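Local coordinates for CDC25-like phosphatase YCH1 (Saccharomyces cerevisiae, PDB 3FS5), which acts as a protein phosphatase of the Cdc25 type, built on a single rhodanese-like domain, at residues G40-W52 with E136-R148. Residues are numbered along the deposited sequence; the frame is centred on the assembly and turned at random.
Sequences GSDYMGGHIKDGW and ESVTAGYLPDLWR
A two-stranded antiparallel ribbon, separate from the central parallel sheet of the rhodanese-like fold, joins H47 and I48 to T139 and A140 and so ties the C-terminal tail to the loop after strand 33-37. H47 and A140 form the hydrogen-bonded pair: A140 N gives a nearly straight bond to H47 O (2.8 Å, 171° at the hydrogen), and H47 N returns one to A140 O. K49 N extends the ladder to V138 O at 3.0 Å. With CG between the backbone N and the carbonyl carbon (chi1 53°), the imidazole of H47 is placed with one face over A140 O and the other under the hydroxyl of Y43. Its CE1 rests 3.5 Å from A140 CB, where a small methyl fits. An alanine in place of H47 would probably open a gap between Y43 OH and A140 O and leave the A140 methyl without its ring neighbour. Beyond the ribbon, G45 O is gripped from opposite faces of its carbonyl plane by L143 N and by the indole NE1 of W147, which lies 3.2 Å away with the oxygen near the ring plane. G45 and G46 adopt positive phi angles at which a beta carbon would collide with the carbonyl oxygen of the preceding residue; at G46 it would also crowd Y142 CD1. The M44 and L146 side chains cross at about a right angle near the surface, M44 CE meeting L146 CD1 at 3.7 Å. I48 and V138 instead turn to W128 and helix 14-23. Four of the five hydrogen bonds across the contact are thus backbone to backbone, and the indole of W147 supplies the fifth, a side-chain tether for the tail.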
loop_
_atom_site.group_PDB
_atom_site.type_symbol
_atom_site.label_atom_id
_atom_site.label_comp_id
_atom_site.label_asym_id
_atom_site.label_seq_id
_atom_site.Cartn_x
_atom_site.Cartn_y
_atom_site.Cartn_z
ATOM N N GLY A 40 -9.477 2.449 8.072
ATOM C CA GLY A 40 -10.725 1.847 8.507
ATOM C C GLY A 40 -11.863 2.598 7.842
ATOM O O GLY A 40 -11.941 2.661 6.612
ATOM N N SER A 41 -12.748 3.186 8.637
ATOM C CA SER A 41 -13.849 3.934 8.051
ATOM C C SER A 41 -13.300 5.205 7.398
ATOM O O SER A 41 -13.978 5.833 6.590
ATOM C CB SER A 41 -14.914 4.263 9.112
ATOM O OG SER A 41 -14.343 4.859 10.256
ATOM N N ASP A 42 -12.063 5.580 7.729
ATOM C CA ASP A 42 -11.480 6.765 7.106
ATOM C C ASP A 42 -11.049 6.510 5.656
ATOM O O ASP A 42 -10.386 7.332 5.026
ATOM C CB ASP A 42 -10.328 7.344 7.951
ATOM C CG ASP A 42 -9.363 6.292 8.477
ATOM O OD1 ASP A 42 -9.724 5.106 8.593
ATOM O OD2 ASP A 42 -8.223 6.681 8.806
ATOM N N TYR A 43 -11.464 5.366 5.128
ATOM C CA TYR A 43 -11.185 4.991 3.748
ATOM C C TYR A 43 -12.093 5.853 2.871
ATOM O O TYR A 43 -11.830 6.056 1.686
ATOM C CB TYR A 43 -11.509 3.504 3.567
ATOM C CG TYR A 43 -11.485 2.969 2.154
ATOM C CD1 TYR A 43 -12.674 2.751 1.450
ATOM C CD2 TYR A 43 -10.283 2.611 1.545
ATOM C CE1 TYR A 43 -12.665 2.183 0.180
ATOM C CE2 TYR A 43 -10.261 2.044 0.275
ATOM C CZ TYR A 43 -11.452 1.830 -0.400
ATOM O OH TYR A 43 -11.428 1.248 -1.646
ATOM N N MET A 44 -13.155 6.368 3.486
ATOM C CA MET A 44 -14.151 7.205 2.818
ATOM C C MET A 44 -13.580 8.468 2.181
ATOM O O MET A 44 -12.705 9.117 2.745
ATOM C CB MET A 44 -15.241 7.605 3.827
ATOM C CG MET A 44 -16.280 8.595 3.294
ATOM S SD MET A 44 -17.433 9.197 4.573
ATOM C CE MET A 44 -16.570 10.646 5.153
ATOM N N GLY A 45 -14.094 8.814 1.003
ATOM C CA GLY A 45 -13.653 10.021 0.332
ATOM C C GLY A 45 -12.687 9.868 -0.822
ATOM O O GLY A 45 -12.293 10.866 -1.424
ATOM N N GLY A 46 -12.299 8.635 -1.134
ATOM C CA GLY A 46 -11.375 8.411 -2.229
ATOM C C GLY A 46 -10.261 7.437 -1.880
ATOM O O GLY A 46 -9.874 7.309 -0.716
ATOM N N HIS A 47 -9.744 6.750 -2.894
ATOM C CA HIS A 47 -8.668 5.785 -2.698
ATOM C C HIS A 47 -7.862 5.602 -3.976
ATOM O O HIS A 47 -8.294 5.997 -5.059
ATOM C CB HIS A 47 -9.240 4.442 -2.229
ATOM C CG HIS A 47 -10.330 3.909 -3.106
ATOM N ND1 HIS A 47 -10.082 3.152 -4.231
ATOM C CD2 HIS A 47 -11.675 4.049 -3.037
ATOM C CE1 HIS A 47 -11.227 2.850 -4.818
ATOM N NE2 HIS A 47 -12.209 3.382 -4.114
ATOM N N ILE A 48 -6.684 5.007 -3.846
ATOM C CA ILE A 48 -5.823 4.792 -4.994
ATOM C C ILE A 48 -6.393 3.683 -5.871
ATOM O O ILE A 48 -6.790 2.628 -5.377
ATOM C CB ILE A 48 -4.394 4.460 -4.525
ATOM C CG1 ILE A 48 -3.850 5.653 -3.723
ATOM C CG2 ILE A 48 -3.497 4.120 -5.723
ATOM C CD1 ILE A 48 -2.449 5.455 -3.162
ATOM N N LYS A 49 -6.447 3.942 -7.174
ATOM C CA LYS A 49 -6.992 2.992 -8.136
ATOM C C LYS A 49 -6.299 1.632 -8.107
ATOM O O LYS A 49 -5.069 1.545 -8.052
ATOM C CB LYS A 49 -6.911 3.587 -9.549
ATOM C CG LYS A 49 -7.596 2.763 -10.633
ATOM C CD LYS A 49 -7.445 3.441 -11.993
ATOM C CE LYS A 49 -8.082 2.623 -13.112
ATOM N NZ LYS A 49 -9.546 2.437 -12.901
ATOM N N ASP A 50 -7.110 0.579 -8.148
ATOM C CA ASP A 50 -6.642 -0.804 -8.139
ATOM C C ASP A 50 -5.991 -1.274 -6.834
ATOM O O ASP A 50 -5.427 -2.365 -6.782
ATOM C CB ASP A 50 -5.681 -1.054 -9.307
ATOM C CG ASP A 50 -6.306 -0.739 -10.659
ATOM O OD1 ASP A 50 -7.522 -0.976 -10.834
ATOM O OD2 ASP A 50 -5.574 -0.263 -11.552
ATOM N N GLY A 51 -6.062 -0.463 -5.781
ATOM C CA GLY A 51 -5.486 -0.884 -4.513
ATOM C C GLY A 51 -6.444 -1.804 -3.768
ATOM O O GLY A 51 -7.614 -1.890 -4.132
ATOM N N TRP A 52 -5.965 -2.510 -2.745
ATOM C CA TRP A 52 -6.842 -3.385 -1.971
ATOM C C TRP A 52 -7.076 -2.755 -0.602
ATOM O O TRP A 52 -6.177 -2.140 -0.030
ATOM C CB TRP A 52 -6.242 -4.782 -1.780
ATOM C CG TRP A 52 -5.973 -5.549 -3.039
ATOM C CD1 TRP A 52 -6.512 -5.329 -4.276
ATOM C CD2 TRP A 52 -5.097 -6.673 -3.175
ATOM N NE1 TRP A 52 -6.018 -6.248 -5.176
ATOM C CE2 TRP A 52 -5.148 -7.084 -4.526
ATOM C CE3 TRP A 52 -4.270 -7.372 -2.285
ATOM C CZ2 TRP A 52 -4.401 -8.166 -5.011
ATOM C CZ3 TRP A 52 -3.526 -8.450 -2.767
ATOM C CH2 TRP A 52 -3.598 -8.833 -4.121
ATOM N N GLU A 136 -8.407 11.124 -12.459
ATOM C CA GLU A 136 -9.227 9.933 -12.645
ATOM C C GLU A 136 -8.465 8.664 -13.003
ATOM O O GLU A 136 -8.949 7.558 -12.754
ATOM C CB GLU A 136 -10.266 10.196 -13.739
ATOM C CG GLU A 136 -11.008 11.516 -13.603
ATOM C CD GLU A 136 -11.780 11.880 -14.864
ATOM O OE1 GLU A 136 -12.669 11.097 -15.270
ATOM O OE2 GLU A 136 -11.495 12.949 -15.451
ATOM N N SER A 137 -7.284 8.816 -13.594
ATOM C CA SER A 137 -6.497 7.658 -13.994
ATOM C C SER A 137 -5.766 6.965 -12.849
ATOM O O SER A 137 -5.364 5.810 -12.987
ATOM C CB SER A 137 -5.492 8.046 -15.089
ATOM O OG SER A 137 -4.486 8.918 -14.606
ATOM N N VAL A 138 -5.599 7.652 -11.719
ATOM C CA VAL A 138 -4.898 7.057 -10.581
ATOM C C VAL A 138 -5.668 7.107 -9.257
ATOM O O VAL A 138 -5.288 6.445 -8.292
ATOM C CB VAL A 138 -3.511 7.718 -10.363
ATOM C CG1 VAL A 138 -2.628 7.484 -11.582
ATOM C CG2 VAL A 138 -3.668 9.208 -10.096
ATOM N N THR A 139 -6.743 7.885 -9.214
ATOM C CA THR A 139 -7.551 8.010 -8.002
ATOM C C THR A 139 -9.001 7.635 -8.281
ATOM O O THR A 139 -9.589 8.102 -9.256
ATOM C CB THR A 139 -7.510 9.448 -7.458
ATOM O OG1 THR A 139 -6.159 9.799 -7.159
ATOM C CG2 THR A 139 -8.353 9.573 -6.187
ATOM N N ALA A 140 -9.576 6.803 -7.418
ATOM C CA ALA A 140 -10.956 6.353 -7.582
ATOM C C ALA A 140 -11.866 6.766 -6.427
ATOM O O ALA A 140 -11.429 6.854 -5.279
ATOM C CB ALA A 140 -10.984 4.839 -7.741
ATOM N N GLY A 141 -13.135 7.011 -6.749
ATOM C CA GLY A 141 -14.121 7.393 -5.750
ATOM C C GLY A 141 -13.832 8.672 -4.982
ATOM O O GLY A 141 -14.267 8.827 -3.842
ATOM N N TYR A 142 -13.121 9.600 -5.609
ATOM C CA TYR A 142 -12.764 10.852 -4.957
ATOM C C TYR A 142 -13.960 11.784 -4.771
ATOM O O TYR A 142 -14.752 11.991 -5.694
ATOM C CB TYR A 142 -11.682 11.559 -5.767
ATOM C CG TYR A 142 -11.112 12.789 -5.106
ATOM C CD1 TYR A 142 -10.518 12.715 -3.844
ATOM C CD2 TYR A 142 -11.118 14.020 -5.761
ATOM C CE1 TYR A 142 -9.938 13.836 -3.255
ATOM C CE2 TYR A 142 -10.542 15.144 -5.181
ATOM C CZ TYR A 142 -9.953 15.045 -3.932
ATOM O OH TYR A 142 -9.367 16.153 -3.364
ATOM N N LEU A 143 -14.084 12.337 -3.567
ATOM C CA LEU A 143 -15.165 13.261 -3.240
ATOM C C LEU A 143 -14.553 14.600 -2.848
ATOM O O LEU A 143 -14.241 14.837 -1.680
ATOM C CB LEU A 143 -16.003 12.704 -2.091
ATOM C CG LEU A 143 -16.691 11.366 -2.374
ATOM C CD1 LEU A 143 -17.364 10.857 -1.114
ATOM C CD2 LEU A 143 -17.712 11.536 -3.490
ATOM N N PRO A 144 -14.373 15.496 -3.832
ATOM C CA PRO A 144 -13.792 16.833 -3.664
ATOM C C PRO A 144 -14.361 17.624 -2.494
ATOM O O PRO A 144 -13.626 18.305 -1.780
ATOM C CB PRO A 144 -14.087 17.507 -5.003
ATOM C CG PRO A 144 -14.093 16.361 -5.961
ATOM C CD PRO A 144 -14.876 15.321 -5.205
ATOM N N ASP A 145 -15.672 17.529 -2.309
ATOM C CA ASP A 145 -16.351 18.246 -1.236
ATOM C C ASP A 145 -15.769 18.000 0.151
ATOM O O ASP A 145 -15.573 18.938 0.924
ATOM C CB ASP A 145 -17.836 17.883 -1.230
ATOM C CG ASP A 145 -18.717 19.056 -1.594
ATOM O OD1 ASP A 145 -18.740 20.041 -0.823
ATOM O OD2 ASP A 145 -19.381 18.995 -2.651
ATOM N N LEU A 146 -15.497 16.739 0.467
ATOM C CA LEU A 146 -14.957 16.379 1.774
ATOM C C LEU A 146 -13.577 16.943 2.078
ATOM O O LEU A 146 -13.223 17.124 3.242
ATOM C CB LEU A 146 -14.913 14.858 1.922
ATOM C CG LEU A 146 -16.254 14.124 1.891
ATOM C CD1 LEU A 146 -16.005 12.633 2.054
ATOM C CD2 LEU A 146 -17.156 14.638 3.001
ATOM N N TRP A 147 -12.795 17.225 1.042
ATOM C CA TRP A 147 -11.447 17.740 1.252
ATOM C C TRP A 147 -11.331 19.263 1.196
ATOM O O TRP A 147 -10.246 19.815 1.374
ATOM C CB TRP A 147 -10.487 17.095 0.246
ATOM C CG TRP A 147 -10.482 15.594 0.334
ATOM C CD1 TRP A 147 -11.380 14.735 -0.235
ATOM C CD2 TRP A 147 -9.584 14.784 1.100
ATOM N NE1 TRP A 147 -11.100 13.442 0.132
ATOM C CE2 TRP A 147 -10.001 13.443 0.953
ATOM C CE3 TRP A 147 -8.469 15.062 1.902
ATOM C CZ2 TRP A 147 -9.342 12.379 1.579
ATOM C CZ3 TRP A 147 -7.812 14.003 2.526
ATOM C CH2 TRP A 147 -8.253 12.678 2.359
ATOM N N ARG A 148 -12.447 19.940 0.950
ATOM C CA ARG A 148 -12.444 21.398 0.887
ATOM C C ARG A 148 -12.020 21.954 2.244
ATOM O O ARG A 148 -12.608 21.617 3.274
ATOM C CB ARG A 148 -13.835 21.912 0.516
#